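Local coordinates for hypothetical protein BA_2335 (Bacillus anthracis, PDB 4H4N) that is of unknown function and folds as a small, helix-free protein built from two antiparallel beta sheets, at residues N16-V21 / S35-L40. Numbering follows the deposited sequence.
Sequences NSKLKV and SIINQL. With SO4 (sulfate ion), chain F.
Lys18 lays its aliphatic chain over the neighbouring strand, where CE meets the CG2 methyl of Ile37 at 3.8 Å and CD lies 4.1 Å from CB of Ser35. Lys18 CG sits anti to its backbone nitrogen (chi1 176°), and a bend at chi3 (-71°) brings the ammonium round to a water, held weakly by NZ but at 2.9 Å from Ser35 OG. Ile37 contributes that methyl alone to the lysine; its CG1 branch turns off. Lys20 runs extended beyond CG in one of two modelled conformers, its NZ tentatively 2.6 Å from O2 of a sulfate, probably picked up from the crystallisation medium and also bound by Arg62. Strands 17-24 and 30-38 form a beta hairpin, and Leu19 and Ile36 are a hydrogen-bonded pair at mid-contact: Leu19 N to Ile36 O is 2.8 Å. Their side chains go to the buried face, both touching Val13 of the other sheet. At the open end Asn16 and Ser17 both face Asn38 in a G1 beta bulge. Asn38 OD1 receives Leu40 N at 3.0 Å from above the carbonyl plane, an Asx turn, while ND2 reaches the carbonyls of Val13 and Thr42; Leu40 O accepts from Asn16 N at 2.9 Å.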
loop_
_atom_site.group_PDB
_atom_site.type_symbol
_atom_site.label_atom_id
_atom_site.label_comp_id
_atom_site.label_asym_id
_atom_site.label_seq_id
_atom_site.Cartn_x
_atom_site.Cartn_y
_atom_site.Cartn_z
ATOM N N ASN A 16 -9.520 -10.133 1.776
ATOM C CA ASN A 16 -9.733 -9.958 3.211
ATOM C C ASN A 16 -8.527 -9.344 3.897
ATOM O O ASN A 16 -8.136 -9.776 4.985
ATOM C CB ASN A 16 -10.071 -11.321 3.836
ATOM C CG ASN A 16 -11.284 -11.931 3.218
ATOM O OD1 ASN A 16 -12.336 -11.317 3.205
ATOM N ND2 ASN A 16 -11.144 -13.123 2.673
ATOM N N SER A 17 -7.955 -8.319 3.272
ATOM C CA SER A 17 -6.706 -7.766 3.751
ATOM C C SER A 17 -6.645 -6.258 3.592
ATOM O O SER A 17 -7.411 -5.640 2.853
ATOM C CB SER A 17 -5.523 -8.370 2.960
ATOM O OG SER A 17 -5.426 -9.768 3.097
ATOM N N LYS A 18 -5.684 -5.682 4.303
ATOM C CA LYS A 18 -5.269 -4.306 4.152
ATOM C C LYS A 18 -3.818 -4.316 3.681
ATOM O O LYS A 18 -2.973 -4.983 4.268
ATOM C CB LYS A 18 -5.374 -3.558 5.485
ATOM C CG LYS A 18 -4.851 -2.118 5.407
ATOM C CD LYS A 18 -4.866 -1.378 6.713
ATOM C CE LYS A 18 -6.273 -1.053 7.116
ATOM N NZ LYS A 18 -6.299 -0.018 8.201
ATOM N N LEU A 19 -3.531 -3.593 2.616
ATOM C CA LEU A 19 -2.178 -3.400 2.137
ATOM C C LEU A 19 -1.683 -2.044 2.626
ATOM O O LEU A 19 -2.335 -1.026 2.408
ATOM C CB LEU A 19 -2.132 -3.438 0.621
ATOM C CG LEU A 19 -0.717 -3.520 0.023
ATOM C CD1 LEU A 19 -0.103 -4.900 0.210
ATOM C CD2 LEU A 19 -0.728 -3.105 -1.438
ATOM N N LYS A 20 -0.528 -2.043 3.281
ATOM C CA LYS A 20 0.106 -0.838 3.806
ATOM C C LYS A 20 1.352 -0.561 2.984
ATOM O O LYS A 20 2.255 -1.391 2.964
ATOM C CB LYS A 20 0.469 -1.030 5.275
ATOM C CG LYS A 20 -0.724 -1.333 6.189
ATOM C CD LYS A 20 -0.304 -1.379 7.662
ATOM C CE LYS A 20 -1.483 -1.516 8.608
ATOM N NZ LYS A 20 -1.077 -1.276 10.025
ATOM N N VAL A 21 1.405 0.603 2.342
ATOM C CA VAL A 21 2.508 0.995 1.486
ATOM C C VAL A 21 3.286 2.091 2.212
ATOM O O VAL A 21 2.719 3.112 2.579
ATOM C CB VAL A 21 1.997 1.529 0.132
ATOM C CG1 VAL A 21 3.159 1.877 -0.782
ATOM C CG2 VAL A 21 1.048 0.522 -0.533
ATOM N N SER A 35 -2.629 3.274 2.703
ATOM C CA SER A 35 -3.160 1.947 2.843
ATOM C C SER A 35 -4.417 1.769 2.033
ATOM O O SER A 35 -5.094 2.730 1.665
ATOM C CB SER A 35 -3.378 1.613 4.303
ATOM O OG SER A 35 -4.334 2.485 4.887
ATOM N N ILE A 36 -4.696 0.515 1.724
ATOM C CA ILE A 36 -5.782 0.118 0.849
ATOM C C ILE A 36 -6.449 -1.119 1.429
ATOM O O ILE A 36 -5.767 -2.102 1.716
ATOM C CB ILE A 36 -5.284 -0.225 -0.575
ATOM C CG1 ILE A 36 -4.347 0.862 -1.143
ATOM C CG2 ILE A 36 -6.483 -0.506 -1.475
ATOM C CD1 ILE A 36 -3.583 0.395 -2.373
ATOM N N ILE A 37 -7.762 -1.103 1.569
ATOM C CA ILE A 37 -8.473 -2.269 2.051
ATOM C C ILE A 37 -9.128 -3.057 0.924
ATOM O O ILE A 37 -9.557 -2.504 -0.089
ATOM C CB ILE A 37 -9.509 -1.943 3.132
ATOM C CG1 ILE A 37 -10.609 -1.056 2.615
ATOM C CG2 ILE A 37 -8.820 -1.376 4.371
ATOM C CD1 ILE A 37 -11.719 -0.838 3.609
ATOM N N ASN A 38 -9.215 -4.359 1.132
ATOM C CA ASN A 38 -9.950 -5.251 0.261
ATOM C C ASN A 38 -10.750 -6.225 1.107
ATOM O O ASN A 38 -10.220 -7.208 1.592
ATOM C CB ASN A 38 -9.031 -6.009 -0.677
ATOM C CG ASN A 38 -9.795 -6.960 -1.560
ATOM O OD1 ASN A 38 -11.012 -6.819 -1.746
ATOM N ND2 ASN A 38 -9.094 -7.943 -2.106
ATOM N N GLN A 39 -12.037 -5.931 1.256
ATOM C CA GLN A 39 -12.911 -6.773 2.044
ATOM C C GLN A 39 -13.370 -8.028 1.280
ATOM O O GLN A 39 -14.015 -8.892 1.879
ATOM C CB GLN A 39 -14.153 -5.985 2.468
ATOM C CG GLN A 39 -15.194 -5.700 1.367
ATOM C CD GLN A 39 -14.891 -4.529 0.468
ATOM O OE1 GLN A 39 -13.796 -3.951 0.457
ATOM N NE2 GLN A 39 -15.896 -4.145 -0.285
ATOM N N LEU A 40 -13.111 -8.092 -0.023
ATOM C CA LEU A 40 -13.593 -9.180 -0.842
ATOM C C LEU A 40 -12.781 -10.443 -0.669
ATOM O O LEU A 40 -11.664 -10.440 -0.160
ATOM C CB LEU A 40 -13.565 -8.779 -2.311
ATOM C CG LEU A 40 -14.345 -7.509 -2.644
ATOM C CD1 LEU A 40 -14.190 -7.170 -4.110
ATOM C CD2 LEU A 40 -15.826 -7.637 -2.254
HETATM S S SO4 F . 2.271 -1.698 12.069
HETATM O O1 SO4 F . 1.593 -2.573 13.018
HETATM O O2 SO4 F . 1.282 -1.184 11.130
HETATM O O3 SO4 F . 3.312 -2.424 11.350
HETATM O O4 SO4 F . 2.876 -0.586 12.798
HETATM O O HOH W 1 -3.871 2.220 7.773
#